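Local coordinates for protein CDA peptide synthetase I (Streptomyces coelicolor, PDB 5DU9) that belongs to the peptide synthetases and is represented by its condensation domain, a fold of the CoA-acyltransferase clan with a pocket that binds (2S)-2-amino-N-butyl-propanamide, at residues Gly11-Gln16 and Arg196-Glu201; Val309-Pro314 and Arg344-Asp349. The protein carries 1 engineered substitution. All coordinates share one frame; numbering follows the deposited sequence.

Interaction 1. Residues Gly11-Gln16 and Arg196-Glu201; sequences GLTSAQ and RMVAGE
Glu201 places CG opposite its own carbonyl carbon (chi1 -61°) and runs on extended, so that its carboxylate spans the gap from helix 194-205 to the first turn of helix 14-24. There Thr13 tucks OG1 between its backbone N and carbonyl carbon (chi1 66°), turning the hydroxyl back to the helix and leaving CG2 to face Val198. Ser14 N donates to Glu201 OE1 over 2.8 Å at 154°, meeting the syn lone pair of that oxygen. One water bridges OE1 to Leu12 O, donating to both; a second water donates a hydrogen bond to Glu201 OE2 (water oxygen to OE2 2.7 Å) and accepts one from Ala15 N. The carboxylate thus serves two amides of the opening turn, one directly and one through water, and the positive end of the helix dipole would probably favour its ionised form. A long acidic side chain suits this bridging place.

Thr13 is the N-cap and makes a capping box with Gln16: Gln16 N donates to Thr13 OG1 over 3.0 Å, and Thr13 N returns a bond to Gln16 OE1 at 3.1 Å. Thr13 OG1 is also hydrogen-bonded to Met308 O, and Gln16 NE2 to Ile159 O, so each capping side chain has a second anchor outside the box. Beside this polar part, the methyl CG2 of Thr13 meets Val198 CG2 at 3.7 Å, the two side chains crossing at about a right angle. Val198 CG2 also lies 3.6 Å from Gly11 O, while glycine, having no CB, leaves room for Val198 CG1.

Around the contact, Met197 packs on Ala302 of helix 300-303 and on Val309, whereas Leu12 and Gln16 rest on Phe67 of strand 65-69.

Interaction 2. Residues Val309-Pro314 and Arg344-Asp349; sequences VSNRLP and RFRGED. With UM2 ((2S)-2-amino-N-butyl-propanamide), chain E.
Val309 O is met by Arg346 NH1 at 3.3 Å, from above its carbonyl plane. Ser310 O takes the shorter bond, 2.9 Å from Arg346 NH2 and in the guanidinium plane, with a weak second bond from NH1. Asn311, with CG anti to the backbone N (chi1 -167°), brings OD1 over the centre of one guanidinium face, the amide and guanidinium planes 27° apart. Its two ends then grip the other backbone: Gly347 N donates to a lone pair of Asn311 OD1 over 2.9 Å, and Asn311 ND2 reaches Phe345 O at 2.8 Å. Asparagine suits the place because one amide both accepts and donates. Glu348 holds the NE/NH2 edge of the guanidinium in a salt bridge, Arg346 NE to Glu348 OE2 2.7 Å.

Arg312 N is linked by a water to Glu348 OE1, and Arg312 O receives a CH...O contact from Gly347 CA at 3.3 Å; a side chain here would run into Arg312 O, so glycine suits the place. The Arg312 side chain turns instead to (2S)-2-amino-N-butyl-propanamide, whose CCP lies over the guanidinium, while Arg312 NH1 is hydrogen-bonded to Thr363 OG1. Leu313 CD2 finally packs against Phe345 O.

Strand 311-318, antiparallel partner of 287-294, here meets the start of helix 347-354, with Arg346 at its N-cap position, and the two contribute Arg312 and Glu348 to the ligand pocket of this condensation domain.

Overall arrangement
From the N terminus, the chain enters helix 14-24, and 179 residues separate segment 11-16 from segment 196-201, where helix 194-205 returns to close interaction 1; this long loop includes strands 33-40, 138-146 and 149-157 of the six-stranded sheet. Interaction 2 follows and closes a much shorter loop of 29 residues, containing helix 325-341. The contacts are in series, neither nested nor crossed, yet they adjoin in space with centres about 13 Å apart. Thr13 CG2 packs 3.4 Å from Val309 CG1, and Ser14 and Ala15 lie against Arg346. The start of helix 14-24 is thereby joined to helix 194-205, to the loop leading into strand 311-318 and to the residue preceding helix 347-354, beside the bound (2S)-2-amino-N-butyl-propanamide.

Interaction 1. Residues Gly11-Gln16 and Arg196-Glu201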
loop_
_atom_site.group_PDB
_atom_site.type_symbol
_atom_site.label_atom_id
_atom_site.label_comp_id
_atom_site.label_asym_id
_atom_site.label_seq_id
_atom_site.Cartn_x
_atom_site.Cartn_y
_atom_site.Cartn_z
ATOM N N GLY A 11 8.337 14.369 -16.368
ATOM C CA GLY A 11 6.925 14.046 -16.434
ATOM C C GLY A 11 6.502 13.219 -15.239
ATOM O O GLY A 11 7.290 12.437 -14.707
ATOM N N LEU A 12 5.260 13.408 -14.804
ATOM C CA LEU A 12 4.687 12.605 -13.730
ATOM C C LEU A 12 4.142 11.297 -14.273
ATOM O O LEU A 12 3.692 11.231 -15.418
ATOM C CB LEU A 12 3.557 13.358 -13.024
ATOM C CG LEU A 12 3.921 14.339 -11.915
ATOM C CD1 LEU A 12 4.758 15.486 -12.464
ATOM C CD2 LEU A 12 2.651 14.862 -11.259
ATOM N N THR A 13 4.175 10.258 -13.446
ATOM C CA THR A 13 3.470 9.026 -13.765
ATOM C C THR A 13 1.977 9.290 -13.658
ATOM O O THR A 13 1.563 10.302 -13.100
ATOM C CB THR A 13 3.831 7.888 -12.815
ATOM O OG1 THR A 13 3.350 8.213 -11.507
ATOM C CG2 THR A 13 5.343 7.670 -12.771
ATOM N N SER A 14 1.169 8.370 -14.171
ATOM C CA SER A 14 -0.279 8.501 -14.062
ATOM C C SER A 14 -0.710 8.579 -12.601
ATOM O O SER A 14 -1.547 9.404 -12.231
ATOM C CB SER A 14 -0.978 7.328 -14.748
ATOM O OG SER A 14 -0.843 7.420 -16.155
ATOM N N ALA A 15 -0.141 7.710 -11.777
ATOM C CA ALA A 15 -0.467 7.683 -10.357
ATOM C C ALA A 15 -0.084 9.000 -9.686
ATOM O O ALA A 15 -0.797 9.498 -8.827
ATOM C CB ALA A 15 0.227 6.523 -9.674
ATOM N N GLN A 16 1.044 9.567 -10.086
ATOM C CA GLN A 16 1.472 10.836 -9.515
ATOM C C GLN A 16 0.542 11.971 -9.943
ATOM O O GLN A 16 0.212 12.843 -9.135
ATOM C CB GLN A 16 2.914 11.137 -9.914
ATOM C CG GLN A 16 3.913 10.273 -9.177
ATOM C CD GLN A 16 5.345 10.528 -9.601
ATOM O OE1 GLN A 16 5.649 10.616 -10.786
ATOM N NE2 GLN A 16 6.235 10.644 -8.629
ATOM N N ARG A 196 12.119 6.793 -18.086
ATOM C CA ARG A 196 11.818 5.686 -18.987
ATOM C C ARG A 196 10.510 5.000 -18.600
ATOM O O ARG A 196 9.764 4.548 -19.469
ATOM C CB ARG A 196 12.961 4.670 -19.001
ATOM C CG ARG A 196 14.157 5.110 -19.821
ATOM C CD ARG A 196 15.125 3.961 -20.045
ATOM N NE ARG A 196 16.116 3.864 -18.977
ATOM C CZ ARG A 196 16.528 2.731 -18.411
ATOM N NH1 ARG A 196 16.029 1.558 -18.784
ATOM N NH2 ARG A 196 17.444 2.776 -17.455
ATOM N N MET A 197 10.239 4.923 -17.299
ATOM C CA MET A 197 8.995 4.343 -16.802
ATOM C C MET A 197 7.805 5.191 -17.262
ATOM O O MET A 197 6.793 4.667 -17.728
ATOM C CB MET A 197 9.035 4.228 -15.269
ATOM C CG MET A 197 7.830 3.529 -14.645
ATOM S SD MET A 197 8.100 3.062 -12.912
ATOM C CE MET A 197 8.311 4.663 -12.132
ATOM N N VAL A 198 7.936 6.505 -17.140
ATOM C CA VAL A 198 6.897 7.423 -17.598
ATOM C C VAL A 198 6.715 7.332 -19.116
ATOM O O VAL A 198 5.591 7.360 -19.616
ATOM C CB VAL A 198 7.233 8.874 -17.189
ATOM C CG1 VAL A 198 6.304 9.881 -17.869
ATOM C CG2 VAL A 198 7.151 9.012 -15.678
ATOM N N ALA A 199 7.815 7.217 -19.848
ATOM C CA ALA A 199 7.736 7.090 -21.299
ATOM C C ALA A 199 6.962 5.831 -21.687
ATOM O O ALA A 199 6.238 5.818 -22.688
ATOM C CB ALA A 199 9.131 7.070 -21.913
ATOM N N GLY A 200 7.112 4.780 -20.888
ATOM C CA GLY A 200 6.388 3.543 -21.108
ATOM C C GLY A 200 4.890 3.748 -20.983
ATOM O O GLY A 200 4.113 3.210 -21.772
ATOM N N GLU A 201 4.485 4.539 -19.994
ATOM C CA GLU A 201 3.070 4.822 -19.777
ATOM C C GLU A 201 2.525 5.636 -20.941
ATOM O O GLU A 201 1.427 5.380 -21.427
ATOM C CB GLU A 201 2.851 5.577 -18.462
ATOM C CG GLU A 201 3.288 4.820 -17.221
ATOM C CD GLU A 201 2.829 5.494 -15.936
ATOM O OE1 GLU A 201 2.636 6.730 -15.946
ATOM O OE2 GLU A 201 2.654 4.785 -14.921
HETATM O O HOH W 1 2.735 9.008 -17.347
HETATM O O HOH W 2 1.262 5.315 -12.722
#

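Interaction 2. Residues Val309-Pro314 and Arg344-Asp349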
loop_
_atom_site.group_PDB
_atom_site.type_symbol
_atom_site.label_atom_id
_atom_site.label_comp_id
_atom_site.label_asym_id
_atom_site.label_seq_id
_atom_site.Cartn_x
_atom_site.Cartn_y
_atom_site.Cartn_z
ATOM N N VAL A 309 3.496 4.595 -8.781
ATOM C CA VAL A 309 2.891 4.191 -10.051
ATOM C C VAL A 309 1.712 3.248 -9.869
ATOM O O VAL A 309 1.100 2.832 -10.846
ATOM C CB VAL A 309 3.915 3.494 -10.984
ATOM C CG1 VAL A 309 4.823 4.515 -11.629
ATOM C CG2 VAL A 309 4.715 2.451 -10.229
ATOM N N SER A 310 1.381 2.927 -8.622
ATOM C CA SER A 310 0.350 1.938 -8.353
ATOM C C SER A 310 -1.013 2.331 -8.925
ATOM O O SER A 310 -1.335 3.514 -9.091
ATOM C CB SER A 310 0.232 1.697 -6.849
ATOM O OG SER A 310 -0.031 2.901 -6.166
ATOM N N ASN A 311 -1.798 1.302 -9.223
ATOM C CA ASN A 311 -3.114 1.437 -9.818
ATOM C C ASN A 311 -4.111 0.689 -8.941
ATOM O O ASN A 311 -3.728 -0.217 -8.207
ATOM C CB ASN A 311 -3.097 0.882 -11.246
ATOM C CG ASN A 311 -4.328 1.251 -12.050
ATOM O OD1 ASN A 311 -4.992 2.257 -11.796
ATOM N ND2 ASN A 311 -4.629 0.437 -13.051
ATOM N N ARG A 312 -5.372 1.089 -8.993
ATOM C CA ARG A 312 -6.428 0.400 -8.258
ATOM C C ARG A 312 -7.590 0.132 -9.193
ATOM O O ARG A 312 -8.097 1.052 -9.827
ATOM C CB ARG A 312 -6.883 1.226 -7.061
ATOM C CG ARG A 312 -8.081 0.639 -6.334
ATOM C CD ARG A 312 -8.205 1.207 -4.934
ATOM N NE ARG A 312 -8.144 2.664 -4.934
ATOM C CZ ARG A 312 -8.016 3.408 -3.841
ATOM N NH1 ARG A 312 -7.934 2.836 -2.644
ATOM N NH2 ARG A 312 -7.964 4.729 -3.942
ATOM N N LEU A 313 -8.007 -1.128 -9.278
ATOM C CA LEU A 313 -9.056 -1.511 -10.212
ATOM C C LEU A 313 -10.171 -2.284 -9.525
ATOM O O LEU A 313 -9.932 -2.984 -8.544
ATOM C CB LEU A 313 -8.470 -2.336 -11.354
ATOM C CG LEU A 313 -7.669 -1.500 -12.351
ATOM C CD1 LEU A 313 -6.796 -2.393 -13.213
ATOM C CD2 LEU A 313 -8.585 -0.650 -13.217
ATOM N N PRO A 314 -11.397 -2.144 -10.044
ATOM C CA PRO A 314 -12.567 -2.775 -9.430
ATOM C C PRO A 314 -12.719 -4.229 -9.841
ATOM O O PRO A 314 -12.683 -4.546 -11.030
ATOM C CB PRO A 314 -13.721 -1.937 -9.964
ATOM C CG PRO A 314 -13.267 -1.547 -11.328
ATOM C CD PRO A 314 -11.775 -1.346 -11.225
ATOM N N ARG A 344 -3.392 -2.062 -17.232
ATOM C CA ARG A 344 -2.716 -0.788 -17.474
ATOM C C ARG A 344 -3.700 0.376 -17.531
ATOM O O ARG A 344 -3.303 1.532 -17.439
ATOM C CB ARG A 344 -1.893 -0.839 -18.762
ATOM C CG ARG A 344 -0.743 -1.827 -18.693
ATOM C CD ARG A 344 0.314 -1.574 -19.758
ATOM N NE ARG A 344 1.217 -0.487 -19.376
ATOM C CZ ARG A 344 2.432 -0.300 -19.887
ATOM N NH1 ARG A 344 2.906 -1.128 -20.807
ATOM N NH2 ARG A 344 3.181 0.716 -19.470
ATOM N N PHE A 345 -4.986 0.078 -17.672
ATOM C CA PHE A 345 -5.976 1.143 -17.689
ATOM C C PHE A 345 -6.124 1.690 -16.277
ATOM O O PHE A 345 -6.263 0.931 -15.328
ATOM C CB PHE A 345 -7.320 0.653 -18.218
ATOM C CG PHE A 345 -8.216 1.761 -18.682
ATOM C CD1 PHE A 345 -8.000 2.373 -19.906
ATOM C CD2 PHE A 345 -9.265 2.195 -17.897
ATOM C CE1 PHE A 345 -8.815 3.398 -20.335
ATOM C CE2 PHE A 345 -10.087 3.222 -18.323
ATOM C CZ PHE A 345 -9.861 3.822 -19.542
ATOM N N ARG A 346 -6.089 3.013 -16.153
ATOM C CA ARG A 346 -6.070 3.662 -14.849
ATOM C C ARG A 346 -7.436 3.653 -14.183
ATOM O O ARG A 346 -8.438 3.981 -14.805
ATOM C CB ARG A 346 -5.576 5.103 -14.988
ATOM C CG ARG A 346 -4.144 5.230 -15.492
ATOM C CD ARG A 346 -3.147 4.594 -14.538
ATOM N NE ARG A 346 -3.276 5.134 -13.189
ATOM C CZ ARG A 346 -2.582 4.714 -12.135
ATOM N NH1 ARG A 346 -1.686 3.739 -12.254
ATOM N NH2 ARG A 346 -2.795 5.274 -10.950
ATOM N N GLY A 347 -7.466 3.284 -12.907
ATOM C CA GLY A 347 -8.709 3.242 -12.164
ATOM C C GLY A 347 -9.387 4.594 -12.126
ATOM O O GLY A 347 -10.611 4.702 -12.232
ATOM N N GLU A 348 -8.586 5.643 -11.986
ATOM C CA GLU A 348 -9.135 6.989 -11.900
ATOM C C GLU A 348 -9.676 7.444 -13.256
ATOM O O GLU A 348 -10.568 8.288 -13.324
ATOM C CB GLU A 348 -8.083 7.975 -11.371
ATOM C CG GLU A 348 -6.859 8.182 -12.260
ATOM C CD GLU A 348 -5.748 7.174 -12.028
ATOM O OE1 GLU A 348 -5.960 6.166 -11.320
ATOM O OE2 GLU A 348 -4.642 7.402 -12.566
ATOM N N ASP A 349 -9.150 6.879 -14.337
ATOM C CA ASP A 349 -9.689 7.167 -15.663
ATOM C C ASP A 349 -11.050 6.501 -15.848
ATOM O O ASP A 349 -11.973 7.102 -16.405
ATOM C CB ASP A 349 -8.727 6.707 -16.760
ATOM C CG ASP A 349 -7.503 7.595 -16.876
ATOM O OD1 ASP A 349 -7.467 8.661 -16.225
ATOM O OD2 ASP A 349 -6.580 7.231 -17.632
HETATM C CCH UM2 E . -5.253 7.696 -8.038
HETATM C CCI UM2 E . -3.939 7.489 -7.307
HETATM C CCJ UM2 E . -4.026 7.839 -5.819
HETATM C CCK UM2 E . -4.633 6.719 -4.974
HETATM N NCL UM2 E . -3.685 5.685 -4.581
HETATM C CCM UM2 E . -3.677 5.163 -3.352
HETATM O OCN UM2 E . -4.078 5.765 -2.367
HETATM C CCO UM2 E . -3.170 3.755 -3.216
HETATM C CCP UM2 E . -4.324 2.780 -3.425
HETATM N NCQ UM2 E . -2.625 3.541 -1.861
HETATM O O HOH W 3 -6.084 4.013 -9.480
#